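Conserved hypothetical protein (Streptococcus pneumoniae, PDB 2GK4) is of unknown function but belongs to the DNA/pantothenate metabolism flavoproteins and probably resembles the phosphopantothenoylcysteine synthetases of coenzyme A biosynthesis. Local coordinates at residues 67-70 with 71-75; 32-35 with 36-40; 119-122 with 123-126. All coordinates share one frame; numbering follows the deposited sequence.

In the fold
All three contacts are local, and between them they settle a helix interior, a helix start and a turn. Interactions 1 and 2 belong to the alpha/beta body: residues 32-40 lie on a helix packed over the central mixed sheet, and residues 67-75 join that sheet's outermost parallel strand to the next helix. Their centres are about 21 Å apart. Interaction 3, residues 119-126, lies beside the antiparallel pair of strands 97-104 and 133-140, about 29 Å from the centre of the chain, and its centre is about 24 Å from that of interaction 1. It is about 43 Å from interaction 2, centre to centre, across the middle of the molecule.

Interaction 1. Residues 67-70 with 71-75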
loop_
_atom_site.group_PDB
_atom_site.type_symbol
_atom_site.label_atom_id
_atom_site.label_comp_id
_atom_site.label_asym_id
_atom_site.label_seq_id
_atom_site.Cartn_x
_atom_site.Cartn_y
_atom_site.Cartn_z
ATOM N N GLU A 67 -4.216 9.985 -12.052
ATOM C CA GLU A 67 -3.759 9.074 -11.033
ATOM C C GLU A 67 -2.763 8.091 -11.664
ATOM O O GLU A 67 -2.980 7.602 -12.786
ATOM C CB GLU A 67 -4.947 8.332 -10.409
ATOM C CG GLU A 67 -4.805 8.019 -8.952
ATOM C CD GLU A 67 -6.157 7.860 -8.235
ATOM O OE1 GLU A 67 -6.156 7.390 -7.081
ATOM O OE2 GLU A 67 -7.217 8.217 -8.807
ATOM N N ILE A 68 -1.660 7.849 -10.970
ATOM C CA ILE A 68 -0.656 6.888 -11.416
ATOM C C ILE A 68 -0.411 5.900 -10.289
ATOM O O ILE A 68 -0.872 6.106 -9.155
ATOM C CB ILE A 68 0.667 7.565 -11.810
ATOM C CG1 ILE A 68 1.277 8.304 -10.603
ATOM C CG2 ILE A 68 0.451 8.491 -13.025
ATOM C CD1 ILE A 68 2.746 8.516 -10.714
ATOM N N THR A 69 0.329 4.841 -10.597
ATOM C CA THR A 69 0.562 3.783 -9.619
ATOM C C THR A 69 2.035 3.745 -9.229
ATOM O O THR A 69 2.370 3.991 -8.064
ATOM C CB THR A 69 0.079 2.412 -10.128
ATOM O OG1 THR A 69 -1.337 2.483 -10.362
ATOM C CG2 THR A 69 0.336 1.324 -9.061
ATOM N N ASN A 70 2.918 3.495 -10.195
ATOM C CA ASN A 70 4.347 3.205 -9.892
ATOM C C ASN A 70 5.308 4.186 -10.546
ATOM O O ASN A 70 4.877 5.143 -11.229
ATOM C CB ASN A 70 4.710 1.748 -10.236
ATOM C CG ASN A 70 4.582 1.430 -11.725
ATOM O OD1 ASN A 70 4.496 2.318 -12.572
ATOM N ND2 ASN A 70 4.593 0.146 -12.042
ATOM N N THR A 71 6.611 3.981 -10.351
ATOM C CA THR A 71 7.592 4.943 -10.892
ATOM C C THR A 71 7.607 4.940 -12.408
ATOM O O THR A 71 7.729 6.005 -13.033
ATOM C CB THR A 71 9.015 4.744 -10.351
ATOM O OG1 THR A 71 9.472 3.417 -10.645
ATOM C CG2 THR A 71 9.067 5.032 -8.858
ATOM N N LYS A 72 7.444 3.757 -13.015
ATOM C CA LYS A 72 7.339 3.706 -14.483
ATOM C C LYS A 72 6.226 4.650 -14.983
ATOM O O LYS A 72 6.441 5.381 -15.943
ATOM C CB LYS A 72 7.083 2.273 -14.986
ATOM C CG LYS A 72 7.057 2.119 -16.515
ATOM C CD LYS A 72 6.933 0.631 -16.926
ATOM C CE LYS A 72 8.308 -0.039 -17.206
ATOM N NZ LYS A 72 9.251 -0.085 -16.041
ATOM N N ASP A 73 5.053 4.589 -14.342
ATOM C CA ASP A 73 3.914 5.480 -14.668
ATOM C C ASP A 73 4.341 6.940 -14.538
ATOM O O ASP A 73 3.989 7.774 -15.396
ATOM C CB ASP A 73 2.692 5.245 -13.750
ATOM C CG ASP A 73 2.063 3.867 -13.879
ATOM O OD1 ASP A 73 2.316 3.134 -14.866
ATOM O OD2 ASP A 73 1.293 3.508 -12.935
ATOM N N LEU A 74 5.088 7.257 -13.471
ATOM C CA LEU A 74 5.504 8.651 -13.248
ATOM C C LEU A 74 6.451 9.119 -14.357
ATOM O O LEU A 74 6.320 10.223 -14.899
ATOM C CB LEU A 74 6.160 8.832 -11.871
ATOM C CG LEU A 74 6.696 10.267 -11.658
ATOM C CD1 LEU A 74 5.538 11.282 -11.647
ATOM C CD2 LEU A 74 7.449 10.321 -10.392
ATOM N N LEU A 75 7.398 8.257 -14.713
ATOM C CA LEU A 75 8.337 8.562 -15.805
ATOM C C LEU A 75 7.590 8.912 -17.099
ATOM O O LEU A 75 7.893 9.899 -17.771
ATOM C CB LEU A 75 9.263 7.351 -16.022
ATOM C CG LEU A 75 10.267 7.450 -17.184
ATOM C CD1 LEU A 75 11.304 8.560 -16.929
ATOM C CD2 LEU A 75 10.959 6.104 -17.385
HETATM O O HOH W 1 -1.421 3.442 -13.057
#
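The amide of Asn70 and the carboxylate of Asp73 are inclined by 44°, and Asn70 OD1 sits over one face of the carboxylate, 3.2 Å from Asp73 CG. Two acceptors would not approach like this for their own sake. They are brought together because each side chain serves the other's backbone, the reciprocal pattern of a capping box. Asp73 N donates to Asn70 OD1 at 2.9 Å in a nearly straight bond (165°), and Asn70 is the N-cap of helix 71-81. Its CG stands between its own N and carbonyl carbon (chi1 64°), which turns the amide oxygen forward over the open first turn. Asparagine suits this place, being short and carrying a carbonyl that can replace the missing backbone acceptor.

In return Asp73 OD2 takes two amides. Thr69 N comes to its anti lone pair at 2.9 Å, while Asn70 N, at 3.2 Å, reaches it from above the same carboxylate face that Asn70 OD1 covers. A water on the other side of that plane donates to Asp73 OD2 and also bonds Thr69 OG1. With three N-H or water partners on one oxygen, the carboxylate is firmly fixed, and its negative charge at the helix start is probably welcome to the helix dipole.

Beneath the polar box, Ile68 CD1 rests on Leu74 CB at 3.6 Å, and Leu74 N bonds back to Asn70 O. Around them, edge strand 63-67 gives way to helix 71-81, the start of the connection towards strand 87-90 in this Rossmann-like sheet. Glu15 accepts from Thr71 N, the backbone of Ile68 bonds Thr50, and Ile68 and Leu74 press inward on Met92 and Val94, in the loop that follows strand 87-90.

Interaction 2. Residues 32-35 with 36-40; sequences GKII and TETLL
Successive turns of the amphipathic helix 30-41 meet here through steps of four residues, Lys33 with Glu37 on one flank and Ile35 with Leu39 on another. Lys33 NZ forms a salt bridge with Glu37 OE2 at 2.6 Å, arriving on the syn side of the carboxylate but 25° out of its plane. The lysine leaves the helix with CG anti to the backbone N (chi1 173°) and stays extended until its last torsion, where a bend swings NZ over towards the acid. Its methylenes run beneath the same oxygen, with Lys33 CE 3.3 Å from Glu37 OE2. A long, flexible base and an acid one turn later are well matched to a partly exposed helix flank.

The helix packs on the Rossmann-like central sheet, and its two threonines fall on different sides of it. Thr36 faces strands 5-9 and 45-50, touching Val8, Val46 and Leu48. A buried hydroxyl needs a partner, and Thr36 OG1 finds one by donating to Gly32 O at 2.9 Å; its position beside the backbone N (chi1 -60°) points it down the helix to the preceding turn. That carbonyl also receives Thr36 N, the two donors arriving from opposite faces of its plane. Thr38 repeats the arrangement: Thr38 OG1 lies 2.8 Å from Ile34 O, above the carbonyl plane, with Thr38 N on the other face.

Ile35 and Leu39 run alongside each other in the same direction, branch against branch, with Ile35 CG2 to Leu39 CD1 at 3.8 Å. Leu39 reaches Ile6 and Val46 of the sheet, whereas Ile35 meets Leu223 of helix 216-228. Ile34 and Thr38 both touch Ala220, whose small side chain is consistent with close approach of this second helix.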
loop_
_atom_site.group_PDB
_atom_site.type_symbol
_atom_site.label_atom_id
_atom_site.label_comp_id
_atom_site.label_asym_id
_atom_site.label_seq_id
_atom_site.Cartn_x
_atom_site.Cartn_y
_atom_site.Cartn_z
ATOM N N GLY A 32 0.938 18.672 -0.969
ATOM C CA GLY A 32 0.563 18.771 -2.378
ATOM C C GLY A 32 -0.856 19.278 -2.590
ATOM O O GLY A 32 -1.108 20.118 -3.464
ATOM N N LYS A 33 -1.784 18.761 -1.786
ATOM C CA LYS A 33 -3.175 19.188 -1.843
ATOM C C LYS A 33 -3.306 20.673 -1.539
ATOM O O LYS A 33 -3.978 21.391 -2.274
ATOM C CB LYS A 33 -4.032 18.352 -0.874
ATOM C CG LYS A 33 -5.489 18.842 -0.745
ATOM C CD LYS A 33 -6.237 17.923 0.199
ATOM C CE LYS A 33 -7.690 18.284 0.270
ATOM N NZ LYS A 33 -7.873 19.487 1.146
ATOM N N ILE A 34 -2.639 21.149 -0.485
ATOM C CA ILE A 34 -2.767 22.564 -0.078
ATOM C C ILE A 34 -2.132 23.476 -1.123
ATOM O O ILE A 34 -2.688 24.529 -1.468
ATOM C CB ILE A 34 -2.142 22.825 1.316
ATOM C CG1 ILE A 34 -2.901 22.032 2.407
ATOM C CG2 ILE A 34 -2.195 24.330 1.667
ATOM C CD1 ILE A 34 -2.217 22.099 3.786
ATOM N N ILE A 35 -0.992 23.061 -1.666
ATOM C CA ILE A 35 -0.349 23.846 -2.717
ATOM C C ILE A 35 -1.276 23.980 -3.919
ATOM O O ILE A 35 -1.469 25.079 -4.452
ATOM C CB ILE A 35 1.005 23.221 -3.096
ATOM C CG1 ILE A 35 1.971 23.445 -1.903
ATOM C CG2 ILE A 35 1.550 23.850 -4.400
ATOM C CD1 ILE A 35 3.260 22.550 -2.001
ATOM N N THR A 36 -1.870 22.860 -4.311
ATOM C CA THR A 36 -2.768 22.837 -5.463
ATOM C C THR A 36 -3.971 23.744 -5.215
ATOM O O THR A 36 -4.305 24.554 -6.088
ATOM C CB THR A 36 -3.194 21.394 -5.818
ATOM O OG1 THR A 36 -2.021 20.615 -6.138
ATOM C CG2 THR A 36 -4.158 21.379 -7.036
ATOM N N GLU A 37 -4.630 23.594 -4.060
ATOM C CA GLU A 37 -5.756 24.493 -3.687
ATOM C C GLU A 37 -5.365 25.962 -3.751
ATOM O O GLU A 37 -6.109 26.793 -4.261
ATOM C CB GLU A 37 -6.226 24.186 -2.272
ATOM C CG GLU A 37 -6.868 22.829 -2.161
ATOM C CD GLU A 37 -7.112 22.406 -0.718
ATOM O OE1 GLU A 37 -6.525 22.987 0.245
ATOM O OE2 GLU A 37 -7.882 21.452 -0.549
ATOM N N THR A 38 -4.178 26.267 -3.233
ATOM C CA THR A 38 -3.682 27.640 -3.223
ATOM C C THR A 38 -3.545 28.177 -4.631
ATOM O O THR A 38 -3.994 29.311 -4.917
ATOM C CB THR A 38 -2.371 27.766 -2.430
ATOM O OG1 THR A 38 -2.624 27.336 -1.087
ATOM C CG2 THR A 38 -1.878 29.214 -2.396
ATOM N N LEU A 39 -2.970 27.366 -5.524
ATOM C CA LEU A 39 -2.786 27.810 -6.918
ATOM C C LEU A 39 -4.124 27.974 -7.638
ATOM O O LEU A 39 -4.358 28.974 -8.345
ATOM C CB LEU A 39 -1.868 26.830 -7.668
ATOM C CG LEU A 39 -0.463 26.782 -7.058
ATOM C CD1 LEU A 39 0.258 25.553 -7.569
ATOM C CD2 LEU A 39 0.316 28.063 -7.362
ATOM N N LEU A 40 -5.014 27.016 -7.433
ATOM C CA LEU A 40 -6.324 27.068 -8.106
ATOM C C LEU A 40 -7.079 28.329 -7.685
ATOM O O LEU A 40 -7.670 29.056 -8.534
ATOM C CB LEU A 40 -7.145 25.825 -7.730
ATOM C CG LEU A 40 -6.626 24.536 -8.404
ATOM C CD1 LEU A 40 -7.312 23.292 -7.818
ATOM C CD2 LEU A 40 -6.719 24.621 -9.954
#

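Interaction 3. Residues 119-122 with 123-126; sequences SKQN and HQAK
Gln124 and Lys120 cross at about a right angle, the glutamine running back beneath the chain until its amide oxygen, OE1, lies 3.4 Å from Lys120 CA. Beyond CG the Gln124 side chain is extended, and this length carries OE1 to the next amide: Gln121 N donates to Gln124 OE1 at 2.9 Å. The donor is tilted from the carbonyl plane, and the N-H points fairly straight at the oxygen, with an angle of 157°. The backbone answers in the reverse direction, Gln124 N binding Gln121 O at 2.9 Å. Two residues three apart are thus tied by a reciprocal pair of bonds round the start of a short 3-10 turn, and a glutamine has both the reach and the acceptor that the task requires.

His123 leaves the same side of the turn. With its CG between the backbone N and the carbonyl carbon (chi1 61°), the ring folds back along the chain and lies obliquely against Gln121, ring and amide planes 37° apart. The touch is made low on the glutamine, by its CB, 3.4 Å from His123 NE2; the amide end turns off elsewhere. Ala125, small and partly exposed, closes the turn: Ala125 N donates to Asn122 O at 3.0 Å from well above the carbonyl plane, and its methyl faces Tyr101 and Thr103 of strand 97-104.

The other polar ends find partners outside the turn, Lys120 NZ in a salt bridge with Glu116 and Asn122 OD1 at the backbone N of Met102. The contact itself is therefore held by hydrogen bonds between uncharged amide groups near the surface, where water can probably compete, while the outside partners fasten the turn to the neighbouring strand and to the chain just before it.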
loop_
_atom_site.group_PDB
_atom_site.type_symbol
_atom_site.label_atom_id
_atom_site.label_comp_id
_atom_site.label_asym_id
_atom_site.label_seq_id
_atom_site.Cartn_x
_atom_site.Cartn_y
_atom_site.Cartn_z
ATOM N N SER A 119 18.791 -11.221 -12.233
ATOM C CA SER A 119 18.518 -11.588 -13.613
ATOM C C SER A 119 17.473 -12.699 -13.699
ATOM O O SER A 119 17.258 -13.281 -14.771
ATOM C CB SER A 119 19.804 -11.994 -14.314
ATOM O OG SER A 119 20.267 -13.207 -13.772
ATOM N N LYS A 120 16.825 -12.974 -12.566
ATOM C CA LYS A 120 15.768 -13.987 -12.459
ATOM C C LYS A 120 14.361 -13.369 -12.406
ATOM O O LYS A 120 14.196 -12.173 -12.123
ATOM C CB LYS A 120 15.975 -14.854 -11.206
ATOM C CG LYS A 120 17.247 -15.691 -11.219
ATOM C CD LYS A 120 17.165 -16.788 -10.170
ATOM C CE LYS A 120 18.552 -17.263 -9.735
ATOM N NZ LYS A 120 19.353 -17.978 -10.802
ATOM N N GLN A 121 13.355 -14.208 -12.652
ATOM C CA GLN A 121 11.950 -13.782 -12.589
ATOM C C GLN A 121 11.221 -14.526 -11.480
ATOM O O GLN A 121 11.577 -15.670 -11.166
ATOM C CB GLN A 121 11.271 -14.026 -13.948
ATOM C CG GLN A 121 11.866 -13.190 -15.100
ATOM C CD GLN A 121 11.813 -11.677 -14.834
ATOM O OE1 GLN A 121 10.820 -11.157 -14.317
ATOM N NE2 GLN A 121 12.904 -10.972 -15.171
ATOM N N ASN A 122 10.188 -13.907 -10.910
ATOM C CA ASN A 122 9.459 -14.507 -9.791
ATOM C C ASN A 122 8.983 -15.937 -10.020
ATOM O O ASN A 122 8.972 -16.722 -9.077
ATOM C CB ASN A 122 8.262 -13.651 -9.385
ATOM C CG ASN A 122 8.639 -12.522 -8.474
ATOM O OD1 ASN A 122 9.795 -12.381 -8.089
ATOM N ND2 ASN A 122 7.655 -11.704 -8.113
ATOM N N HIS A 123 8.594 -16.266 -11.258
ATOM C CA HIS A 123 8.085 -17.611 -11.582
ATOM C C HIS A 123 9.137 -18.720 -11.443
ATOM O O HIS A 123 8.799 -19.906 -11.489
ATOM C CB HIS A 123 7.442 -17.648 -12.982
ATOM C CG HIS A 123 8.382 -17.300 -14.098
ATOM N ND1 HIS A 123 9.340 -18.175 -14.570
ATOM C CD2 HIS A 123 8.500 -16.176 -14.845
ATOM C CE1 HIS A 123 10.013 -17.600 -15.551
ATOM N NE2 HIS A 123 9.525 -16.384 -15.733
ATOM N N GLN A 124 10.403 -18.330 -11.288
ATOM C CA GLN A 124 11.501 -19.272 -11.072
ATOM C C GLN A 124 11.721 -19.576 -9.580
ATOM O O GLN A 124 12.460 -20.509 -9.230
ATOM C CB GLN A 124 12.807 -18.715 -11.651
ATOM C CG GLN A 124 12.744 -18.275 -13.105
ATOM C CD GLN A 124 14.095 -17.819 -13.629
ATOM O OE1 GLN A 124 14.284 -16.650 -13.961
ATOM N NE2 GLN A 124 15.054 -18.749 -13.698
ATOM N N ALA A 125 11.089 -18.790 -8.716
ATOM C CA ALA A 125 11.417 -18.772 -7.293
ATOM C C ALA A 125 10.999 -20.018 -6.519
ATOM O O ALA A 125 9.933 -20.592 -6.759
ATOM C CB ALA A 125 10.857 -17.541 -6.635
ATOM N N LYS A 126 11.863 -20.418 -5.588
ATOM C CA LYS A 126 11.558 -21.467 -4.618
ATOM C C LYS A 126 11.004 -20.819 -3.343
ATOM O O LYS A 126 11.766 -20.436 -2.444
ATOM C CB LYS A 126 12.820 -22.278 -4.316
ATOM C CG LYS A 126 13.655 -22.605 -5.549
ATOM C CD LYS A 126 14.807 -23.526 -5.205
ATOM C CE LYS A 126 15.624 -23.844 -6.435
ATOM N NZ LYS A 126 16.578 -24.951 -6.166
#